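N-acetylglucosamine-6-phosphate deacetylase (Thermotoga maritima, PDB 1O12) probably removes the acetyl group from N-acetylglucosamine 6-phosphate, as a metal-dependent hydrolase of the NagA family. Local coordinates at residues Lys17-Thr29 with Cys320-Asn332. Residues are numbered along the deposited sequence; the frame is centred on the assembly and turned at random.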
loop_
_atom_site.group_PDB
_atom_site.type_symbol
_atom_site.label_atom_id
_atom_site.label_comp_id
_atom_site.label_asym_id
_atom_site.label_seq_id
_atom_site.Cartn_x
_atom_site.Cartn_y
_atom_site.Cartn_z
ATOM N N LYS A 17 -12.793 33.324 20.114
ATOM C CA LYS A 17 -13.889 32.692 19.416
ATOM C C LYS A 17 -13.425 32.027 18.127
ATOM O O LYS A 17 -13.900 32.360 17.031
ATOM C CB LYS A 17 -14.970 33.735 19.092
ATOM C CG LYS A 17 -15.497 34.533 20.286
ATOM C CD LYS A 17 -16.538 35.572 19.841
ATOM C CE LYS A 17 -15.974 36.597 18.833
ATOM N NZ LYS A 17 -15.602 36.031 17.493
ATOM N N VAL A 18 -12.498 31.086 18.247
ATOM C CA VAL A 18 -12.011 30.419 17.052
ATOM C C VAL A 18 -12.063 28.918 17.149
ATOM O O VAL A 18 -12.192 28.350 18.234
ATOM C CB VAL A 18 -10.531 30.832 16.704
ATOM C CG1 VAL A 18 -10.523 32.192 16.098
ATOM C CG2 VAL A 18 -9.626 30.776 17.946
ATOM N N LEU A 19 -11.980 28.278 15.998
ATOM C CA LEU A 19 -11.937 26.837 15.961
ATOM C C LEU A 19 -10.452 26.526 16.144
ATOM O O LEU A 19 -9.696 26.550 15.186
ATOM C CB LEU A 19 -12.392 26.323 14.605
ATOM C CG LEU A 19 -12.931 24.897 14.647
ATOM C CD1 LEU A 19 -13.120 24.398 13.191
ATOM C CD2 LEU A 19 -12.003 23.991 15.407
ATOM N N ILE A 20 -10.042 26.267 17.383
ATOM C CA ILE A 20 -8.651 25.949 17.709
ATOM C C ILE A 20 -8.299 24.531 17.240
ATOM O O ILE A 20 -9.030 23.577 17.514
ATOM C CB ILE A 20 -8.421 26.006 19.219
ATOM C CG1 ILE A 20 -8.818 27.385 19.737
ATOM C CG2 ILE A 20 -6.953 25.654 19.553
ATOM C CD1 ILE A 20 -9.059 27.398 21.271
ATOM N N VAL A 21 -7.169 24.386 16.568
ATOM C CA VAL A 21 -6.797 23.081 16.090
ATOM C C VAL A 21 -5.410 22.691 16.515
ATOM O O VAL A 21 -4.438 23.276 16.057
ATOM C CB VAL A 21 -6.853 23.014 14.559
ATOM C CG1 VAL A 21 -6.624 21.618 14.104
ATOM C CG2 VAL A 21 -8.184 23.562 14.048
ATOM N N ASP A 22 -5.331 21.705 17.401
ATOM C CA ASP A 22 -4.069 21.170 17.884
ATOM C C ASP A 22 -3.981 19.696 17.409
ATOM O O ASP A 22 -4.951 18.938 17.494
ATOM C CB ASP A 22 -4.002 21.249 19.421
ATOM C CG ASP A 22 -2.649 20.823 19.975
ATOM O OD1 ASP A 22 -1.673 21.571 19.810
ATOM O OD2 ASP A 22 -2.555 19.728 20.561
ATOM N N PRO A 23 -2.816 19.280 16.912
ATOM C CA PRO A 23 -2.562 17.925 16.418
ATOM C C PRO A 23 -2.793 16.870 17.477
ATOM O O PRO A 23 -3.066 15.720 17.160
ATOM C CB PRO A 23 -1.087 17.943 16.056
ATOM C CG PRO A 23 -0.745 19.400 15.947
ATOM C CD PRO A 23 -1.569 20.046 16.999
ATOM N N ILE A 24 -2.654 17.251 18.739
ATOM C CA ILE A 24 -2.790 16.279 19.812
ATOM C C ILE A 24 -4.053 16.394 20.645
ATOM O O ILE A 24 -4.686 15.400 20.961
ATOM C CB ILE A 24 -1.550 16.344 20.738
ATOM C CG1 ILE A 24 -0.322 15.832 19.980
ATOM C CG2 ILE A 24 -1.761 15.492 21.981
ATOM C CD1 ILE A 24 0.958 15.999 20.760
ATOM N N ASP A 25 -4.419 17.613 20.992
ATOM C CA ASP A 25 -5.590 17.832 21.795
ATOM C C ASP A 25 -6.868 17.905 20.971
ATOM O O ASP A 25 -7.952 18.029 21.526
ATOM C CB ASP A 25 -5.403 19.105 22.647
ATOM C CG ASP A 25 -4.242 18.981 23.625
ATOM O OD1 ASP A 25 -4.054 17.867 24.188
ATOM O OD2 ASP A 25 -3.520 19.983 23.840
ATOM N N GLY A 26 -6.768 17.832 19.653
ATOM C CA GLY A 26 -7.985 17.888 18.851
ATOM C C GLY A 26 -8.410 19.300 18.478
ATOM O O GLY A 26 -7.633 20.255 18.639
ATOM N N GLU A 27 -9.634 19.432 17.968
ATOM C CA GLU A 27 -10.161 20.725 17.564
ATOM C C GLU A 27 -11.333 21.157 18.437
ATOM O O GLU A 27 -12.179 20.357 18.772
ATOM C CB GLU A 27 -10.581 20.687 16.103
ATOM C CG GLU A 27 -11.343 19.461 15.770
ATOM C CD GLU A 27 -11.348 19.196 14.301
ATOM O OE1 GLU A 27 -12.166 19.819 13.599
ATOM O OE2 GLU A 27 -10.516 18.380 13.851
ATOM N N PHE A 28 -11.373 22.438 18.793
ATOM C CA PHE A 28 -12.433 22.935 19.659
ATOM C C PHE A 28 -12.502 24.454 19.685
ATOM O O PHE A 28 -11.499 25.132 19.452
ATOM C CB PHE A 28 -12.197 22.396 21.062
ATOM C CG PHE A 28 -10.812 22.644 21.575
ATOM C CD1 PHE A 28 -10.453 23.896 22.072
ATOM C CD2 PHE A 28 -9.855 21.629 21.545
ATOM C CE1 PHE A 28 -9.158 24.135 22.529
ATOM C CE2 PHE A 28 -8.551 21.859 22.004
ATOM C CZ PHE A 28 -8.203 23.112 22.495
ATOM N N THR A 29 -13.687 24.989 19.957
ATOM C CA THR A 29 -13.850 26.438 20.012
ATOM C C THR A 29 -13.271 26.953 21.310
ATOM O O THR A 29 -13.333 26.285 22.346
ATOM C CB THR A 29 -15.321 26.861 19.944
ATOM O OG1 THR A 29 -16.024 26.332 21.078
ATOM C CG2 THR A 29 -15.957 26.353 18.673
ATOM N N CYS A 320 -10.003 14.171 5.307
ATOM C CA CYS A 320 -9.520 14.088 6.693
ATOM C C CYS A 320 -10.017 15.267 7.526
ATOM O O CYS A 320 -10.598 16.218 7.005
ATOM C CB CYS A 320 -7.995 14.083 6.729
ATOM S SG CYS A 320 -7.332 15.706 6.257
ATOM N N SER A 321 -9.783 15.218 8.826
ATOM C CA SER A 321 -10.221 16.291 9.716
ATOM C C SER A 321 -9.170 17.402 9.762
ATOM O O SER A 321 -8.034 17.189 9.335
ATOM C CB SER A 321 -10.409 15.753 11.119
ATOM O OG SER A 321 -9.150 15.392 11.669
ATOM N N ILE A 322 -9.553 18.574 10.286
ATOM C CA ILE A 322 -8.622 19.682 10.401
ATOM C C ILE A 322 -7.559 19.327 11.415
ATOM O O ILE A 322 -6.476 19.847 11.365
ATOM C CB ILE A 322 -9.302 20.972 10.803
ATOM C CG1 ILE A 322 -10.426 21.276 9.812
ATOM C CG2 ILE A 322 -8.291 22.122 10.732
ATOM C CD1 ILE A 322 -10.912 22.741 9.836
ATOM N N THR A 323 -7.869 18.428 12.333
ATOM C CA THR A 323 -6.863 17.975 13.286
ATOM C C THR A 323 -5.772 17.163 12.568
ATOM O O THR A 323 -4.605 17.247 12.914
ATOM C CB THR A 323 -7.456 17.069 14.368
ATOM O OG1 THR A 323 -8.224 17.853 15.293
ATOM C CG2 THR A 323 -6.355 16.351 15.088
ATOM N N GLU A 324 -6.150 16.369 11.576
ATOM C CA GLU A 324 -5.174 15.579 10.848
ATOM C C GLU A 324 -4.341 16.428 9.897
ATOM O O GLU A 324 -3.173 16.099 9.625
ATOM C CB GLU A 324 -5.867 14.489 10.035
ATOM C CG GLU A 324 -6.469 13.361 10.852
ATOM C CD GLU A 324 -7.462 12.596 10.018
ATOM O OE1 GLU A 324 -8.488 13.210 9.669
ATOM O OE2 GLU A 324 -7.223 11.409 9.688
ATOM N N LEU A 325 -4.958 17.493 9.381
ATOM C CA LEU A 325 -4.308 18.416 8.471
ATOM C C LEU A 325 -3.222 19.171 9.211
ATOM O O LEU A 325 -2.258 19.611 8.599
ATOM C CB LEU A 325 -5.289 19.430 7.913
ATOM C CG LEU A 325 -6.001 19.135 6.598
ATOM C CD1 LEU A 325 -6.906 20.341 6.272
ATOM C CD2 LEU A 325 -4.995 18.881 5.490
ATOM N N ALA A 326 -3.386 19.334 10.519
ATOM C CA ALA A 326 -2.370 20.011 11.304
ATOM C C ALA A 326 -1.112 19.140 11.397
ATOM O O ALA A 326 0.018 19.652 11.467
ATOM C CB ALA A 326 -2.886 20.310 12.702
ATOM N N LYS A 327 -1.296 17.824 11.395
ATOM C CA LYS A 327 -0.141 16.951 11.514
ATOM C C LYS A 327 0.653 16.963 10.230
ATOM O O LYS A 327 1.870 17.106 10.251
ATOM C CB LYS A 327 -0.578 15.543 11.847
ATOM C CG LYS A 327 -1.309 15.436 13.159
ATOM C CD LYS A 327 -1.659 13.978 13.413
ATOM C CE LYS A 327 -2.170 13.759 14.809
ATOM N NZ LYS A 327 -2.228 12.294 15.078
ATOM N N VAL A 328 -0.057 16.849 9.109
ATOM C CA VAL A 328 0.591 16.837 7.819
ATOM C C VAL A 328 1.106 18.195 7.371
ATOM O O VAL A 328 2.045 18.265 6.582
ATOM C CB VAL A 328 -0.341 16.257 6.719
ATOM C CG1 VAL A 328 -0.825 14.879 7.147
ATOM C CG2 VAL A 328 -1.529 17.203 6.419
ATOM N N SER A 329 0.515 19.274 7.874
ATOM C CA SER A 329 0.969 20.593 7.461
ATOM C C SER A 329 2.003 21.224 8.384
ATOM O O SER A 329 2.654 22.179 7.989
ATOM C CB SER A 329 -0.201 21.558 7.264
ATOM O OG SER A 329 -0.858 21.793 8.490
ATOM N N SER A 330 2.167 20.724 9.601
ATOM C CA SER A 330 3.195 21.308 10.471
ATOM C C SER A 330 3.757 20.397 11.564
ATOM O O SER A 330 4.963 20.241 11.674
ATOM C CB SER A 330 2.700 22.623 11.120
ATOM O OG SER A 330 1.850 22.390 12.244
ATOM N N TYR A 331 2.889 19.799 12.367
ATOM C CA TYR A 331 3.352 18.957 13.455
ATOM C C TYR A 331 4.327 17.834 13.063
ATOM O O TYR A 331 5.358 17.659 13.720
ATOM C CB TYR A 331 2.157 18.369 14.224
ATOM C CG TYR A 331 2.564 17.561 15.423
ATOM C CD1 TYR A 331 3.197 18.167 16.517
ATOM C CD2 TYR A 331 2.353 16.189 15.460
ATOM C CE1 TYR A 331 3.611 17.428 17.619
ATOM C CE2 TYR A 331 2.756 15.429 16.559
ATOM C CZ TYR A 331 3.384 16.059 17.630
ATOM O OH TYR A 331 3.786 15.309 18.703
ATOM N N ASN A 332 4.015 17.070 12.019
ATOM C CA ASN A 332 4.909 16.004 11.622
ATOM C C ASN A 332 6.335 16.511 11.314
ATOM O O ASN A 332 7.308 15.919 11.767
ATOM C CB ASN A 332 4.323 15.213 10.441
ATOM C CG ASN A 332 3.045 14.422 10.831
ATOM O OD1 ASN A 332 2.802 14.151 12.014
ATOM N ND2 ASN A 332 2.241 14.039 9.829
#
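Glu27, on the second strand of a beta hairpin, reaches across to Thr323 in the first turn of helix 322-332. Its CB stays 3.8 Å from Thr323 OG1, and CG and CD each come to 3.5 Å from that oxygen. With CG set between backbone N and carbonyl carbon (chi1 45°) and the chain extended beyond, the carboxylate arrives at the helix start. There OE1 comes only loosely near Ile322 CB, while OE2 accepts from Thr323 OG1 at 2.8 Å, on its anti side and 20° out of the carboxylate plane, and weakly from Thr323 N at 3.1 Å. Shortening Glu27 to an alanine would remove the carboxylate, and the Thr323 hydroxyl would probably lose this acceptor. Next to these bonds, branched Val21 packs on the helix, its CG2 meeting Ile322 CG2 at 3.6 Å. Compact Pro23, at the hairpin turn, touches both Ala326 CB and Tyr331 CB with its CG, 3.5 Å from the latter, and Ile24 CD1 touches Tyr331 OH. Asp22 OD2 accepts from Ile24 N and Asp25 N, an Asx turn shaping the hairpin end, and its OD1 forms a salt bridge with Arg344. The contact thus joins the small beta domain to a helix of the amidohydrolase barrel, away from the iron, and the Glu27 carboxylate is probably stabilised by the partial positive charge of that helix end.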